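Local coordinates for protein phenol hydroxylase component phN (Pseudomonas stutzeri, PDB 3U52) that probably hydroxylates phenol with molecular oxygen, as the diiron oxygenase component of a bacterial multicomponent phenol hydroxylase, at residues F198-T203 / R235-G240; Q113-V118 / E189-I194; L202-F207 / E296-Q301; S48-P53 / L241-F246. All blocks are in the same frame, centred on the assembly; numbering follows the deposited sequence.

Interaction 1: F198-T203 / R235-G240; sequences FEYVLT and RHMTLG. With FE (Fe (III) ion), chain H.
Glu199 and His236 reach the same iron(III) ion from two crossing helices, their side chains side by side and pointing the same way. Glu199 OE1 binds the metal at 2.1 Å. His236 ND1 binds it at 2.4 Å. Glu199 OE2 stays 3.2 Å from the iron, which makes the carboxylate monodentate to this ion. Carboxylate and imidazole are turned 46° apart; Glu199 OE1 and His236 ND1 come close because they share the metal, not through a hydrogen bond. Glu233 is a further ligand, and Asp137 takes a hydrogen bond from His236 NE2, a second-shell link that probably fixes the turn of the imidazole. The helix carries a wider, pi-type turn at 198-202, a feature also found in the related diiron hydroxylases. The backbone O of Glu199 lies 3.3 Å from Met237 CG. Next comes Tyr200: its CG is anti to the backbone N (chi1 -174°), which brings ring atom CD2 to 3.1 Å from Met237 O. Gly240, having no side chain, lets Tyr200 CB approach its CA. Thr203 closes the segment with CG2 against Met237 CE at 3.8 Å, where the methionine chain bends at its last torsion. The segments 198-203 and 235-240, on helices 187-216 and 220-250, cross at 101°, with helix 125-155 packed on the metal-binding side and Leu306 of helix 291-310 against Tyr200.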
# COMPACT_ATOMS: atom_id res chain seq x y z
N PHE A 198 -9.13 -30.25 4.86
CA PHE A 198 -8.90 -29.21 3.86
C PHE A 198 -7.82 -28.27 4.42
O PHE A 198 -6.72 -28.17 3.86
CB PHE A 198 -10.23 -28.45 3.70
CG PHE A 198 -10.51 -27.84 2.33
CD1 PHE A 198 -9.96 -28.30 1.17
CD2 PHE A 198 -11.47 -26.82 2.23
CE1 PHE A 198 -10.30 -27.67 -0.08
CE2 PHE A 198 -11.83 -26.23 0.98
CZ PHE A 198 -11.24 -26.65 -0.14
N GLU A 199 -8.12 -27.63 5.56
CA GLU A 199 -7.29 -26.52 6.09
C GLU A 199 -6.03 -26.92 6.77
O GLU A 199 -5.21 -26.07 7.02
CB GLU A 199 -8.05 -25.66 7.10
CG GLU A 199 -9.22 -24.91 6.52
CD GLU A 199 -8.77 -23.67 5.76
OE1 GLU A 199 -9.13 -22.56 6.15
OE2 GLU A 199 -8.02 -23.83 4.78
N TYR A 200 -5.90 -28.18 7.16
CA TYR A 200 -4.69 -28.60 7.80
C TYR A 200 -3.92 -29.59 6.94
O TYR A 200 -2.77 -29.34 6.58
CB TYR A 200 -4.96 -29.15 9.21
CG TYR A 200 -3.68 -29.46 9.92
CD1 TYR A 200 -3.23 -30.75 10.03
CD2 TYR A 200 -2.90 -28.44 10.44
CE1 TYR A 200 -1.99 -31.03 10.65
CE2 TYR A 200 -1.70 -28.69 11.04
CZ TYR A 200 -1.24 -29.99 11.16
OH TYR A 200 -0.02 -30.23 11.81
N VAL A 201 -4.52 -30.72 6.62
CA VAL A 201 -3.84 -31.74 5.87
C VAL A 201 -3.49 -31.36 4.40
O VAL A 201 -2.35 -31.57 3.96
CB VAL A 201 -4.57 -33.08 5.93
CG1 VAL A 201 -3.79 -34.15 5.11
CG2 VAL A 201 -4.68 -33.53 7.38
N LEU A 202 -4.46 -30.81 3.66
CA LEU A 202 -4.35 -30.67 2.20
C LEU A 202 -4.15 -29.22 1.76
O LEU A 202 -3.96 -28.95 0.57
CB LEU A 202 -5.59 -31.29 1.52
CG LEU A 202 -5.70 -32.82 1.73
CD1 LEU A 202 -7.03 -33.38 1.18
CD2 LEU A 202 -4.50 -33.58 1.09
N THR A 203 -4.17 -28.31 2.72
CA THR A 203 -4.05 -26.85 2.48
C THR A 203 -2.92 -26.39 1.55
O THR A 203 -3.13 -25.62 0.61
CB THR A 203 -4.02 -26.04 3.82
OG1 THR A 203 -4.12 -24.66 3.48
CG2 THR A 203 -2.72 -26.28 4.63
N ARG A 235 -3.66 -19.44 11.66
CA ARG A 235 -4.71 -19.69 12.64
C ARG A 235 -5.61 -20.86 12.18
O ARG A 235 -6.10 -21.66 12.99
CB ARG A 235 -5.57 -18.44 12.80
CG ARG A 235 -4.86 -17.25 13.43
CD ARG A 235 -5.89 -16.24 13.90
NE ARG A 235 -6.68 -15.67 12.80
CZ ARG A 235 -6.26 -14.65 12.04
NH1 ARG A 235 -5.09 -14.08 12.28
NH2 ARG A 235 -7.01 -14.18 11.07
N HIS A 236 -5.89 -20.91 10.88
CA HIS A 236 -6.84 -21.91 10.36
C HIS A 236 -6.26 -23.33 10.49
O HIS A 236 -6.97 -24.26 10.85
CB HIS A 236 -7.27 -21.59 8.92
CG HIS A 236 -7.94 -20.26 8.81
ND1 HIS A 236 -8.30 -19.71 7.60
CD2 HIS A 236 -8.27 -19.34 9.75
CE1 HIS A 236 -8.87 -18.53 7.80
NE2 HIS A 236 -8.83 -18.27 9.10
N MET A 237 -4.96 -23.47 10.24
CA MET A 237 -4.29 -24.76 10.44
C MET A 237 -4.27 -25.19 11.90
O MET A 237 -4.43 -26.37 12.18
CB MET A 237 -2.83 -24.72 9.94
CG MET A 237 -2.72 -24.41 8.48
SD MET A 237 -0.99 -24.32 7.95
CE MET A 237 -0.63 -26.07 7.74
N THR A 238 -4.04 -24.25 12.82
CA THR A 238 -4.05 -24.58 14.23
C THR A 238 -5.43 -24.99 14.73
O THR A 238 -5.56 -25.92 15.56
CB THR A 238 -3.49 -23.44 15.11
OG1 THR A 238 -2.30 -22.90 14.51
CG2 THR A 238 -3.15 -24.02 16.47
N LEU A 239 -6.49 -24.32 14.24
CA LEU A 239 -7.83 -24.79 14.57
C LEU A 239 -8.03 -26.25 14.09
O LEU A 239 -8.52 -27.09 14.85
CB LEU A 239 -8.93 -23.81 14.08
CG LEU A 239 -10.42 -24.23 14.02
CD1 LEU A 239 -10.92 -24.60 15.42
CD2 LEU A 239 -11.28 -23.08 13.48
N GLY A 240 -7.59 -26.56 12.87
CA GLY A 240 -7.78 -27.91 12.29
C GLY A 240 -7.12 -28.98 13.16
O GLY A 240 -7.70 -30.05 13.39
FE FE H . -8.21 -20.74 5.48

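Interaction 2: Q113-V118 / E189-I194; sequences QGYSKV and EFLTAI
The aromatic pair at the middle is T-shaped: Phe190 turns its edge to the face of Tyr115, with ring centroids 5.0 Å apart and planes at 71°. Phe190 CE2 stands 3.7 Å above the Tyr115 plane, over the centre of the ring. Phe190 has its CG anti to the backbone N (chi1 176°), which carries the ring across toward helix 105-121, and there Phe190 CZ settles on the backbone, 3.6 Å from Gly114 C. The glycine matters for this fit, since a side-chain carbon at that position would collide with the ring.

Aliphatic contacts fill in around the pair. Leu191 CD1 presses on Tyr115 CE2 at 3.4 Å and also meets Val118 CG1, so one methyl bridges two residues of the facing helix. Ile194 CG2 approaches the far end of the tyrosine, 3.5 Å from its OH, and Val118 CG1 touches Phe190 CD2 more loosely.

The polar end of Tyr115 is satisfied by Ser195, whose OG is hydrogen-bonded to the phenol OH. That bond tethers the tip of a ring whose face is already occupied by Phe190. Leu191 belongs to a xenon pocket, so this packing reaches the wall of a small hydrophobic site.

Segments 113-118 and 189-194 run at 139° to each other, their axes 11.1 Å apart, on helices 105-121 and 187-216 of the hydroxylase's helical bundle. Helix 125-155 backs Tyr115 and Val118, helix 173-184 packs on Ile194, and Val243 of helix 220-250 lies against Leu191.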
# COMPACT_ATOMS: atom_id res chain seq x y z
N GLN A 113 -20.25 -18.85 5.12
CA GLN A 113 -21.57 -19.27 5.62
C GLN A 113 -21.54 -20.53 6.50
O GLN A 113 -22.25 -20.58 7.47
CB GLN A 113 -22.53 -19.53 4.45
CG GLN A 113 -22.35 -18.65 3.27
CD GLN A 113 -23.34 -18.93 2.20
OE1 GLN A 113 -23.05 -19.65 1.22
NE2 GLN A 113 -24.54 -18.39 2.38
N GLY A 114 -20.77 -21.54 6.10
CA GLY A 114 -20.65 -22.81 6.84
C GLY A 114 -20.02 -22.60 8.21
O GLY A 114 -20.52 -23.13 9.21
N TYR A 115 -18.94 -21.82 8.27
CA TYR A 115 -18.34 -21.52 9.57
C TYR A 115 -19.22 -20.60 10.43
O TYR A 115 -19.24 -20.75 11.67
CB TYR A 115 -16.94 -20.91 9.40
CG TYR A 115 -15.87 -21.96 9.23
CD1 TYR A 115 -15.37 -22.26 7.96
CD2 TYR A 115 -15.41 -22.71 10.33
CE1 TYR A 115 -14.42 -23.25 7.78
CE2 TYR A 115 -14.43 -23.72 10.16
CZ TYR A 115 -13.97 -23.98 8.88
OH TYR A 115 -13.00 -24.93 8.69
N SER A 116 -19.91 -19.64 9.82
CA SER A 116 -20.87 -18.79 10.59
C SER A 116 -21.89 -19.71 11.31
O SER A 116 -22.15 -19.59 12.52
CB SER A 116 -21.61 -17.85 9.65
OG SER A 116 -20.75 -16.85 9.08
N LYS A 117 -22.49 -20.61 10.54
CA LYS A 117 -23.45 -21.53 11.12
C LYS A 117 -22.87 -22.42 12.19
O LYS A 117 -23.49 -22.61 13.23
CB LYS A 117 -24.18 -22.33 10.03
CG LYS A 117 -24.95 -23.57 10.60
CD LYS A 117 -25.99 -24.08 9.63
CE LYS A 117 -26.74 -25.28 10.27
NZ LYS A 117 -27.95 -24.76 11.01
N VAL A 118 -21.67 -22.97 11.99
CA VAL A 118 -21.07 -23.87 12.97
C VAL A 118 -20.59 -23.10 14.25
O VAL A 118 -20.60 -23.62 15.38
CB VAL A 118 -19.98 -24.76 12.23
CG1 VAL A 118 -18.60 -24.13 12.30
CG2 VAL A 118 -19.97 -26.19 12.74
N GLU A 189 -18.68 -33.23 11.44
CA GLU A 189 -18.16 -33.67 10.12
C GLU A 189 -17.74 -32.44 9.32
O GLU A 189 -16.68 -32.45 8.69
CB GLU A 189 -19.18 -34.52 9.35
CG GLU A 189 -18.58 -35.04 8.03
CD GLU A 189 -19.51 -35.95 7.24
OE1 GLU A 189 -19.08 -36.39 6.17
OE2 GLU A 189 -20.65 -36.26 7.66
N PHE A 190 -18.52 -31.37 9.41
CA PHE A 190 -18.13 -30.12 8.70
C PHE A 190 -16.71 -29.72 9.15
O PHE A 190 -15.81 -29.48 8.31
CB PHE A 190 -19.11 -28.97 8.94
CG PHE A 190 -18.68 -27.64 8.30
CD1 PHE A 190 -18.89 -27.39 6.95
CD2 PHE A 190 -18.00 -26.69 9.05
CE1 PHE A 190 -18.48 -26.18 6.37
CE2 PHE A 190 -17.59 -25.49 8.47
CZ PHE A 190 -17.84 -25.24 7.13
N LEU A 191 -16.50 -29.66 10.47
CA LEU A 191 -15.16 -29.31 10.97
C LEU A 191 -14.07 -30.33 10.56
O LEU A 191 -12.94 -29.96 10.18
CB LEU A 191 -15.20 -29.10 12.49
CG LEU A 191 -15.10 -27.64 12.99
CD1 LEU A 191 -15.42 -26.45 12.01
CD2 LEU A 191 -15.75 -27.53 14.32
N THR A 192 -14.40 -31.62 10.60
CA THR A 192 -13.41 -32.63 10.22
C THR A 192 -13.06 -32.52 8.75
O THR A 192 -11.90 -32.72 8.37
CB THR A 192 -13.88 -34.06 10.60
OG1 THR A 192 -14.03 -34.11 12.03
CG2 THR A 192 -12.83 -35.11 10.16
N ALA A 193 -14.06 -32.25 7.91
CA ALA A 193 -13.88 -32.12 6.47
C ALA A 193 -13.02 -30.90 6.14
O ALA A 193 -12.04 -30.97 5.40
CB ALA A 193 -15.25 -31.94 5.81
N ILE A 194 -13.47 -29.78 6.65
CA ILE A 194 -12.96 -28.49 6.21
C ILE A 194 -11.76 -28.00 7.05
O ILE A 194 -10.70 -27.66 6.50
CB ILE A 194 -14.12 -27.40 6.03
CG1 ILE A 194 -15.25 -27.94 5.13
CG2 ILE A 194 -13.56 -26.08 5.46
CD1 ILE A 194 -14.85 -28.49 3.67

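Interaction 3: L202-F207 / E296-Q301; sequences LTNLLF and EVYYEQ
Asn204 sets its CB against the Tyr298 ring, 3.5 Å from CD2, and the two side chains cross at about a right angle. CG of Asn204 is anti to the carbonyl carbon (chi1 -78°), which takes the amide past the ring toward a water. The amide plane is turned 50° from the ring. That water accepts from Asn204 ND2 at 2.9 Å and donates to Tyr298 O at 3.3 Å, linking the two helices from the edge of the tyrosine ring, in its plane.

Next to this polar bridge, Leu205 slides past Tyr298 in the opposite direction, its CD2 4.0 Å from Tyr298 CB, and its CD1 reaches Tyr299 CB. Leu202 CD2 meets the Tyr299 ring at CD2, 4.2 Å away. Segments 202-207 and 296-301 run nearly antiparallel (167°), axes 8.8 Å apart, on helices 187-216 and 291-310 of the hydroxylase's helical bundle. An alanine in place of Tyr298 would probably leave Asn204 CB without the ring it rests on and open a gap between the helices beside the water.

Further out, segment 202-207 is kinked: the N atoms of Asn204 and Leu205 lack the regular bonds to the turn before, Leu205 N makes a weak one to Leu202 O, and Thr203 O accepts from both Leu206 N and Phe207 N. Segment 296-301 has a pi-type turn, closed by Gln301 N to Glu296 O. Tyr299 OH is hydrogen-bonded to Gln321, and its ring stacks on Trp295; Leu273 of helix 254-283 packs against both Leu202 and Leu205.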
# COMPACT_ATOMS: atom_id res chain seq x y z
N LEU A 202 -4.46 -30.81 3.66
CA LEU A 202 -4.35 -30.67 2.20
C LEU A 202 -4.15 -29.22 1.76
O LEU A 202 -3.96 -28.95 0.57
CB LEU A 202 -5.59 -31.29 1.52
CG LEU A 202 -5.70 -32.82 1.73
CD1 LEU A 202 -7.03 -33.38 1.18
CD2 LEU A 202 -4.50 -33.58 1.09
N THR A 203 -4.17 -28.31 2.72
CA THR A 203 -4.05 -26.85 2.48
C THR A 203 -2.92 -26.39 1.55
O THR A 203 -3.13 -25.62 0.61
CB THR A 203 -4.02 -26.04 3.82
OG1 THR A 203 -4.12 -24.66 3.48
CG2 THR A 203 -2.72 -26.28 4.63
N ASN A 204 -1.73 -26.88 1.80
CA ASN A 204 -0.56 -26.52 0.99
C ASN A 204 -0.65 -26.94 -0.47
O ASN A 204 -0.01 -26.31 -1.34
CB ASN A 204 0.70 -27.12 1.63
CG ASN A 204 1.20 -26.31 2.85
OD1 ASN A 204 1.09 -25.07 2.88
ND2 ASN A 204 1.73 -27.00 3.84
N LEU A 205 -1.37 -28.02 -0.75
CA LEU A 205 -1.58 -28.45 -2.14
C LEU A 205 -2.44 -27.51 -2.97
O LEU A 205 -2.36 -27.52 -4.20
CB LEU A 205 -2.13 -29.88 -2.20
CG LEU A 205 -1.12 -30.87 -1.61
CD1 LEU A 205 -1.72 -32.14 -1.03
CD2 LEU A 205 -0.10 -31.19 -2.66
N LEU A 206 -3.28 -26.73 -2.29
CA LEU A 206 -4.11 -25.72 -2.93
C LEU A 206 -3.36 -24.38 -2.96
O LEU A 206 -3.18 -23.79 -4.01
CB LEU A 206 -5.45 -25.57 -2.18
CG LEU A 206 -6.73 -25.07 -2.91
CD1 LEU A 206 -6.44 -24.34 -4.23
CD2 LEU A 206 -7.77 -26.21 -3.15
N PHE A 207 -2.88 -23.95 -1.80
CA PHE A 207 -2.28 -22.64 -1.59
C PHE A 207 -0.94 -22.44 -2.29
O PHE A 207 -0.75 -21.46 -3.01
CB PHE A 207 -2.08 -22.42 -0.08
CG PHE A 207 -1.74 -21.00 0.33
CD1 PHE A 207 -0.41 -20.57 0.40
CD2 PHE A 207 -2.76 -20.10 0.68
CE1 PHE A 207 -0.11 -19.26 0.77
CE2 PHE A 207 -2.47 -18.79 1.05
CZ PHE A 207 -1.15 -18.36 1.10
N GLU A 296 4.31 -35.40 -3.09
CA GLU A 296 5.33 -36.08 -2.33
C GLU A 296 5.79 -35.31 -1.08
O GLU A 296 5.98 -35.89 0.01
CB GLU A 296 6.49 -36.31 -3.27
CG GLU A 296 7.45 -37.37 -2.80
CD GLU A 296 8.41 -37.80 -3.92
OE1 GLU A 296 9.61 -37.99 -3.59
OE2 GLU A 296 7.98 -37.91 -5.11
N VAL A 297 5.95 -34.00 -1.20
CA VAL A 297 6.37 -33.20 -0.07
C VAL A 297 5.22 -32.90 0.87
O VAL A 297 5.31 -33.11 2.07
CB VAL A 297 7.04 -31.89 -0.57
CG1 VAL A 297 7.38 -30.93 0.61
CG2 VAL A 297 8.28 -32.26 -1.39
N TYR A 298 4.11 -32.41 0.33
CA TYR A 298 3.06 -31.90 1.19
C TYR A 298 2.18 -32.99 1.75
O TYR A 298 1.68 -32.86 2.85
CB TYR A 298 2.25 -30.80 0.50
CG TYR A 298 3.14 -29.63 0.20
CD1 TYR A 298 3.46 -29.30 -1.10
CD2 TYR A 298 3.70 -28.88 1.24
CE1 TYR A 298 4.31 -28.23 -1.37
CE2 TYR A 298 4.54 -27.83 0.99
CZ TYR A 298 4.85 -27.50 -0.31
OH TYR A 298 5.70 -26.43 -0.57
N TYR A 299 1.97 -34.06 1.01
CA TYR A 299 1.17 -35.12 1.55
C TYR A 299 2.03 -36.26 2.00
O TYR A 299 1.92 -36.68 3.16
CB TYR A 299 0.05 -35.64 0.60
CG TYR A 299 -0.72 -36.73 1.30
CD1 TYR A 299 -0.44 -38.09 1.07
CD2 TYR A 299 -1.67 -36.41 2.29
CE1 TYR A 299 -1.08 -39.09 1.78
CE2 TYR A 299 -2.31 -37.41 3.00
CZ TYR A 299 -2.01 -38.73 2.76
OH TYR A 299 -2.71 -39.70 3.47
N GLU A 300 2.86 -36.83 1.14
CA GLU A 300 3.54 -38.07 1.57
C GLU A 300 4.48 -37.83 2.79
O GLU A 300 4.44 -38.58 3.76
CB GLU A 300 4.27 -38.76 0.41
CG GLU A 300 3.30 -39.37 -0.60
CD GLU A 300 4.00 -40.05 -1.76
OE1 GLU A 300 3.58 -39.85 -2.91
OE2 GLU A 300 4.98 -40.77 -1.51
N GLN A 301 5.26 -36.75 2.76
CA GLN A 301 6.18 -36.46 3.87
C GLN A 301 5.48 -35.83 5.04
O GLN A 301 5.45 -36.40 6.14
CB GLN A 301 7.36 -35.62 3.36
CG GLN A 301 8.26 -36.46 2.42
CD GLN A 301 9.42 -35.69 1.76
OE1 GLN A 301 9.65 -34.48 2.00
NE2 GLN A 301 10.15 -36.41 0.91
O HOH W 1 1.98 -29.87 4.12

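Interaction 4: S48-P53 / L241-F246; sequences SQWEDP and LEVIKF
Trp50 and Glu242 meet where the loop before helix 58-81 packs on helix 220-250 of the hydroxylase's helical bundle, in a CH-pi contact. Glu242 CG lies 3.6 Å from the centroid of the tryptophan six-membered ring and only 12° off its normal. The Glu242 chain runs out with CG anti to the backbone N, then bends at the next torsion, turning the carboxylate toward the loop backbone so that its plane stands nearly perpendicular to the indole.

Phe246, one turn along, receives the edge of Trp50 on its face: Trp50 CE3 sits 3.6 Å above the Phe246 plane, toward the rim, and the planes are 75° apart. The indole is thereby gripped by two helix residues, one over its face and one at its edge, while Val243 CG2 adds an edge contact 4.0 Å from Trp50 CH2. Trp50 also lines a xenon pocket together with Trp47, Phe188 and Leu191. Arg19 forms a salt bridge with Asp52 and a hydrogen bond to Trp50 O.

With an alanine in place of Glu242, the indole face would probably lose its CH-pi cover and the Glu51 amide would be left without this acceptor. That bond, from Glu51 N to Glu242 OE2, is 3.0 Å long and close to straight at 170°, the N-H arriving from above the carboxylate plane.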
# COMPACT_ATOMS: atom_id res chain seq x y z
N SER A 48 -14.53 -27.81 28.38
CA SER A 48 -13.49 -26.99 29.02
C SER A 48 -12.07 -27.51 28.70
O SER A 48 -11.06 -26.78 28.82
CB SER A 48 -13.70 -26.93 30.53
OG SER A 48 -13.15 -28.09 31.13
N GLN A 49 -11.98 -28.74 28.24
CA GLN A 49 -10.69 -29.21 27.77
C GLN A 49 -10.29 -28.69 26.38
O GLN A 49 -9.17 -28.95 25.92
CB GLN A 49 -10.63 -30.71 27.87
CG GLN A 49 -10.70 -31.12 29.31
CD GLN A 49 -10.86 -32.59 29.47
OE1 GLN A 49 -10.21 -33.18 30.35
NE2 GLN A 49 -11.71 -33.20 28.65
N TRP A 50 -11.19 -27.96 25.73
CA TRP A 50 -10.83 -27.21 24.52
C TRP A 50 -9.66 -26.26 24.79
O TRP A 50 -9.73 -25.45 25.74
CB TRP A 50 -12.06 -26.41 24.02
CG TRP A 50 -11.77 -25.62 22.78
CD1 TRP A 50 -11.43 -24.31 22.69
CD2 TRP A 50 -11.76 -26.13 21.46
NE1 TRP A 50 -11.21 -23.96 21.37
CE2 TRP A 50 -11.40 -25.06 20.59
CE3 TRP A 50 -12.03 -27.40 20.90
CZ2 TRP A 50 -11.33 -25.22 19.18
CZ3 TRP A 50 -11.93 -27.55 19.50
CH2 TRP A 50 -11.57 -26.46 18.67
N GLU A 51 -8.58 -26.36 24.02
CA GLU A 51 -7.46 -25.40 24.10
C GLU A 51 -7.59 -24.41 22.96
O GLU A 51 -7.73 -24.83 21.81
CB GLU A 51 -6.09 -26.11 23.99
CG GLU A 51 -5.70 -27.00 25.21
CD GLU A 51 -5.72 -26.26 26.56
OE1 GLU A 51 -5.21 -25.10 26.63
OE2 GLU A 51 -6.24 -26.86 27.55
N ASP A 52 -7.57 -23.12 23.27
CA ASP A 52 -7.76 -22.09 22.23
C ASP A 52 -6.62 -22.18 21.23
O ASP A 52 -5.47 -22.23 21.62
CB ASP A 52 -7.87 -20.68 22.84
CG ASP A 52 -8.92 -20.61 23.99
OD1 ASP A 52 -8.53 -20.32 25.13
OD2 ASP A 52 -10.11 -20.86 23.77
N PRO A 53 -6.94 -22.31 19.94
CA PRO A 53 -5.88 -22.43 18.92
C PRO A 53 -5.13 -21.13 18.66
O PRO A 53 -4.02 -21.16 18.07
CB PRO A 53 -6.61 -22.92 17.68
CG PRO A 53 -8.05 -22.47 17.87
CD PRO A 53 -8.29 -22.45 19.37
N LEU A 241 -5.92 -28.68 13.63
CA LEU A 241 -5.15 -29.58 14.53
C LEU A 241 -5.86 -29.73 15.88
O LEU A 241 -6.07 -30.84 16.35
CB LEU A 241 -3.77 -28.98 14.78
CG LEU A 241 -2.49 -29.82 14.86
CD1 LEU A 241 -1.56 -29.20 15.91
CD2 LEU A 241 -2.77 -31.34 15.07
N GLU A 242 -6.28 -28.61 16.49
CA GLU A 242 -7.05 -28.66 17.74
C GLU A 242 -8.31 -29.51 17.61
O GLU A 242 -8.58 -30.36 18.49
CB GLU A 242 -7.42 -27.25 18.27
CG GLU A 242 -8.21 -27.28 19.65
CD GLU A 242 -7.52 -28.09 20.82
OE1 GLU A 242 -6.29 -28.36 20.77
OE2 GLU A 242 -8.21 -28.43 21.84
N VAL A 243 -9.06 -29.28 16.53
CA VAL A 243 -10.30 -30.01 16.21
C VAL A 243 -10.09 -31.54 16.27
O VAL A 243 -10.81 -32.19 17.01
CB VAL A 243 -10.97 -29.54 14.83
CG1 VAL A 243 -12.02 -30.53 14.30
CG2 VAL A 243 -11.63 -28.14 14.99
N ILE A 244 -9.14 -32.11 15.51
CA ILE A 244 -9.06 -33.61 15.54
C ILE A 244 -8.60 -34.13 16.86
O ILE A 244 -9.12 -35.14 17.29
CB ILE A 244 -8.16 -34.34 14.47
CG1 ILE A 244 -7.14 -33.42 13.93
CG2 ILE A 244 -9.04 -35.21 13.41
CD1 ILE A 244 -5.85 -33.48 14.62
N LYS A 245 -7.62 -33.47 17.49
CA LYS A 245 -7.13 -33.90 18.81
C LYS A 245 -8.22 -33.80 19.85
O LYS A 245 -8.46 -34.78 20.56
CB LYS A 245 -5.88 -33.14 19.23
CG LYS A 245 -4.74 -33.34 18.20
CD LYS A 245 -3.37 -32.94 18.72
CE LYS A 245 -2.27 -33.70 17.94
NZ LYS A 245 -0.87 -33.44 18.52
N PHE A 246 -8.94 -32.68 19.89
CA PHE A 246 -10.04 -32.49 20.83
C PHE A 246 -11.07 -33.62 20.73
O PHE A 246 -11.43 -34.23 21.72
CB PHE A 246 -10.76 -31.16 20.60
CG PHE A 246 -11.86 -30.93 21.56
CD1 PHE A 246 -11.59 -30.65 22.89
CD2 PHE A 246 -13.18 -31.04 21.15
CE1 PHE A 246 -12.65 -30.47 23.80
CE2 PHE A 246 -14.22 -30.85 22.05
CZ PHE A 246 -13.95 -30.56 23.37

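Overall arrangement
Helix 187-216 carries interactions 2, 1 and 3 in order, and helix 220-250 carries interactions 1 and 4, so interaction 1, holding two iron ligands, is the meeting point. Interactions 1 and 2 have centres 12 Å apart and are joined along the helix by a probable hydrogen bond, Glu199 N to Ile194 O at 2.7 Å. Interaction 3 shares Leu202 and Thr203 with interaction 1, and its Asn204 side chain is about 11 Å from an iron. Interaction 4 touches interaction 1 through Leu239 and Pro53, and interaction 2 where Leu191 CB meets Val243 CG1 at 3.9 Å; Trp50 and Leu191 line one xenon pocket. Interactions 3 and 4 do not touch.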